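Local coordinates for Lmo2125 protein (Listeria monocytogenes serovar 1/2a, PDB 5TU0) that binds maltose and, as an extracellular solute-binding lipoprotein, probably delivers the sugar to a membrane transporter, at residues Ile113-Leu118 with Glu334-Ala339. The protein carries 2 engineered substitutions. Sequence-based numbering, arbitrary orientation.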
ATOM      1  N   ILE A 113       6.076  -1.305   6.175  1.00 25.87           N
ATOM      2  CA  ILE A 113       4.851  -1.937   5.695  1.00 27.54           C
ATOM      3  C   ILE A 113       3.712  -0.966   5.882  1.00 27.80           C
ATOM      4  O   ILE A 113       3.746  -0.133   6.763  1.00 27.64           O
ATOM      5  CB  ILE A 113       4.498  -3.269   6.411  1.00 28.35           C
ATOM      6  CG1 ILE A 113       4.330  -3.075   7.936  1.00 30.15           C
ATOM      7  CG2 ILE A 113       5.560  -4.315   6.098  1.00 28.19           C
ATOM      8  CD1 ILE A 113       3.493  -4.145   8.617  1.00 30.85           C
ATOM      9  N   GLU A 114       2.720  -1.067   5.017  1.00 28.66           N
ATOM     10  CA  GLU A 114       1.520  -0.270   5.154  1.00 31.39           C
ATOM     11  C   GLU A 114       0.376  -0.896   4.390  1.00 30.07           C
ATOM     12  O   GLU A 114       0.591  -1.661   3.466  1.00 26.80           O
ATOM     13  CB  GLU A 114       1.732   1.183   4.723  1.00 35.90           C
ATOM     14  CG  GLU A 114       2.190   1.399   3.302  1.00 38.88           C
ATOM     15  CD  GLU A 114       2.092   2.861   2.877  1.00 45.04           C
ATOM     16  OE1 GLU A 114       1.924   3.759   3.756  1.00 50.74           O
ATOM     17  OE2 GLU A 114       2.160   3.111   1.653  1.00 51.03           O
ATOM     18  N   THR A 115      -0.837  -0.598   4.824  1.00 26.28           N
ATOM     19  CA  THR A 115      -2.006  -1.081   4.144  1.00 26.23           C
ATOM     20  C   THR A 115      -3.158  -0.207   4.600  1.00 25.82           C
ATOM     21  O   THR A 115      -2.999   0.635   5.500  1.00 25.52           O
ATOM     22  CB  THR A 115      -2.295  -2.575   4.436  1.00 26.63           C
ATOM     23  OG1 THR A 115      -3.357  -3.037   3.591  1.00 28.46           O
ATOM     24  CG2 THR A 115      -2.691  -2.808   5.884  1.00 27.79           C
ATOM     25  N   LEU A 116      -4.297  -0.399   3.967  1.00 25.35           N
ATOM     26  CA  LEU A 116      -5.498   0.333   4.299  1.00 25.19           C
ATOM     27  C   LEU A 116      -6.035  -0.053   5.673  1.00 25.22           C
ATOM     28  O   LEU A 116      -5.910  -1.192   6.112  1.00 24.20           O
ATOM     29  CB  LEU A 116      -6.574   0.112   3.238  1.00 25.42           C
ATOM     30  CG  LEU A 116      -6.313   0.662   1.844  1.00 26.49           C
ATOM     31  CD1 LEU A 116      -7.528   0.392   0.965  1.00 26.81           C
ATOM     32  CD2 LEU A 116      -6.015   2.150   1.871  1.00 27.38           C
ATOM     33  N   VAL A 117      -6.665   0.918   6.324  1.00 25.41           N
ATOM     34  CA  VAL A 117      -7.209   0.754   7.656  1.00 25.85           C
ATOM     35  C   VAL A 117      -8.550   1.479   7.726  1.00 25.06           C
ATOM     36  O   VAL A 117      -8.964   2.131   6.759  1.00 25.47           O
ATOM     37  CB  VAL A 117      -6.237   1.320   8.738  1.00 26.47           C
ATOM     38  CG1 VAL A 117      -4.907   0.566   8.727  1.00 27.68           C
ATOM     39  CG2 VAL A 117      -5.976   2.810   8.543  1.00 27.52           C
ATOM     40  N   LEU A 118      -9.228   1.355   8.857  1.00 25.57           N
ATOM     41  CA  LEU A 118     -10.490   2.077   9.074  1.00 25.28           C
ATOM     42  C   LEU A 118     -10.242   3.237  10.049  1.00 26.64           C
ATOM     43  O   LEU A 118      -9.854   3.015  11.211  1.00 27.58           O
ATOM     44  CB  LEU A 118     -11.554   1.165   9.678  1.00 25.49           C
ATOM     45  CG  LEU A 118     -12.916   1.836   9.885  1.00 25.60           C
ATOM     46  CD1 LEU A 118     -13.664   1.911   8.559  1.00 25.60           C
ATOM     47  CD2 LEU A 118     -13.759   1.124  10.930  1.00 26.87           C
ATOM     48  N   GLU A 334      -2.269  -5.180  12.401  1.00 30.45           N
ATOM     49  CA  GLU A 334      -3.346  -6.162  12.416  1.00 31.93           C
ATOM     50  C   GLU A 334      -3.890  -6.405  11.024  1.00 29.77           C
ATOM     51  O   GLU A 334      -4.045  -7.549  10.610  1.00 28.77           O
ATOM     52  CB  GLU A 334      -4.479  -5.690  13.340  1.00 35.78           C
ATOM     53  CG  GLU A 334      -5.623  -6.674  13.524  1.00 38.63           C
ATOM     54  CD  GLU A 334      -5.187  -7.993  14.142  1.00 41.23           C
ATOM     55  OE1 GLU A 334      -4.252  -8.001  14.979  1.00 42.04           O
ATOM     56  OE2 GLU A 334      -5.807  -9.026  13.793  1.00 44.25           O
ATOM     57  N   GLN A 335      -4.158  -5.332  10.294  1.00 28.73           N
ATOM     58  CA  GLN A 335      -4.718  -5.470   8.950  1.00 28.23           C
ATOM     59  C   GLN A 335      -3.714  -6.105   7.977  1.00 27.66           C
ATOM     60  O   GLN A 335      -4.086  -6.880   7.097  1.00 26.17           O
ATOM     61  CB  GLN A 335      -5.200  -4.126   8.412  1.00 28.05           C
ATOM     62  CG  GLN A 335      -6.007  -4.255   7.140  1.00 27.81           C
ATOM     63  CD  GLN A 335      -7.281  -5.050   7.353  1.00 29.49           C
ATOM     64  OE1 GLN A 335      -7.990  -4.861   8.339  1.00 29.94           O
ATOM     65  NE2 GLN A 335      -7.575  -5.944   6.428  1.00 31.48           N
ATOM     66  N   TYR A 336      -2.434  -5.812   8.167  1.00 28.20           N
ATOM     67  CA  TYR A 336      -1.400  -6.349   7.271  1.00 27.95           C
ATOM     68  C   TYR A 336      -1.406  -7.886   7.254  1.00 27.38           C
ATOM     69  O   TYR A 336      -1.055  -8.498   6.244  1.00 26.19           O
ATOM     70  CB  TYR A 336      -0.024  -5.791   7.660  1.00 28.90           C
ATOM     71  CG  TYR A 336       1.015  -5.922   6.589  1.00 28.23           C
ATOM     72  CD1 TYR A 336       1.066  -5.009   5.531  1.00 28.27           C
ATOM     73  CD2 TYR A 336       1.959  -6.929   6.634  1.00 29.05           C
ATOM     74  CE1 TYR A 336       2.039  -5.109   4.552  1.00 28.21           C
ATOM     75  CE2 TYR A 336       2.930  -7.035   5.663  1.00 28.80           C
ATOM     76  CZ  TYR A 336       2.956  -6.131   4.624  1.00 28.20           C
ATOM     77  OH  TYR A 336       3.927  -6.269   3.668  1.00 30.33           O
ATOM     78  N   LYS A 337      -1.851  -8.503   8.353  1.00 28.67           N
ATOM     79  CA  LYS A 337      -1.948  -9.969   8.445  1.00 30.52           C
ATOM     80  C   LYS A 337      -2.837 -10.527   7.338  1.00 29.87           C
ATOM     81  O   LYS A 337      -2.620 -11.641   6.877  1.00 29.12           O
ATOM     82  CB  LYS A 337      -2.533 -10.422   9.788  1.00 33.09           C
ATOM     83  CG  LYS A 337      -1.731 -10.051  11.022  1.00 35.62           C
ATOM     84  CD  LYS A 337      -2.515 -10.430  12.267  1.00 38.36           C
ATOM     85  CE  LYS A 337      -1.874  -9.896  13.527  1.00 41.56           C
ATOM     86  NZ  LYS A 337      -0.503 -10.430  13.720  1.00 43.46           N
ATOM     87  N   ASN A 338      -3.815  -9.737   6.913  1.00 29.77           N
ATOM     88  CA  ASN A 338      -4.756 -10.157   5.871  1.00 31.11           C
ATOM     89  C   ASN A 338      -4.489  -9.518   4.507  1.00 29.07           C
ATOM     90  O   ASN A 338      -5.260  -9.727   3.583  1.00 28.83           O
ATOM     91  CB  ASN A 338      -6.186  -9.821   6.325  1.00 33.39           C
ATOM     92  CG  ASN A 338      -6.528 -10.429   7.674  1.00 36.55           C
ATOM     93  OD1 ASN A 338      -6.881  -9.722   8.614  1.00 42.80           O
ATOM     94  ND2 ASN A 338      -6.386 -11.719   7.782  1.00 37.34           N
ATOM     95  N   ALA A 339      -3.409  -8.741   4.381  1.00 28.61           N
ATOM     96  CA  ALA A 339      -3.079  -8.091   3.112  1.00 27.58           C
ATOM     97  C   ALA A 339      -2.172  -8.966   2.254  1.00 28.34           C
ATOM     98  O   ALA A 339      -1.303  -9.665   2.788  1.00 27.00           O
ATOM     99  CB  ALA A 339      -2.398  -6.756   3.369  1.00 26.87           C
TER
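The Tyr336 ring lies with one face against Ile113. Ile113 CB sits over that face, 3.8 Å from the ring centroid and 20° off the ring normal, a CH-pi contact. At the edge, in the ring plane, Glu114 O lies 3.9 Å from Tyr336 CE1. Thr115 CB also stands at the edge, near the plane and beside Tyr336 CD1. The contact belongs to the periplasmic binding protein fold of two lobes with sugar bound between them. The broken strand 105-121 meets the C-terminal end of helix 327-336 and the type I turn Tyr336-Ala339.

Two branches of Ile113 divide the ring. Ile113 CG2 covers the hydroxyl end, 3.5 Å from Tyr336 CZ, and Ile113 CD1 lies over Tyr336 CG. With CG1 between the backbone N and the carbonyl carbon (chi1 59°) and the chain then extended, CD1 reaches the base of the ring. Tyr336 OH is hydrogen-bonded to Asp96 and Gln99. Glu114 CB points away from the helix, and the side chain touches both bound glucose units. The ring meets the backbone of this sugar-pocket residue from the other side to its CB.

No hydrogen bond joins the two segments. Thr115 CB points toward the helix end, and Thr115 CG2 is 3.8 Å from Gln335 CB. Thr115 OG1 is hydrogen-bonded to Phe270 O and also rests against the Ala339 methyl group. Gln335 bends at chi2 (63°), which turns its amide away from Leu116 O. Gln335 OE1 accepts a hydrogen bond from Ile258 N. Leu116 O is buried with no hydrogen-bond partner in the model; Gln335 CG lies against it, 3.2 Å from Leu116 O.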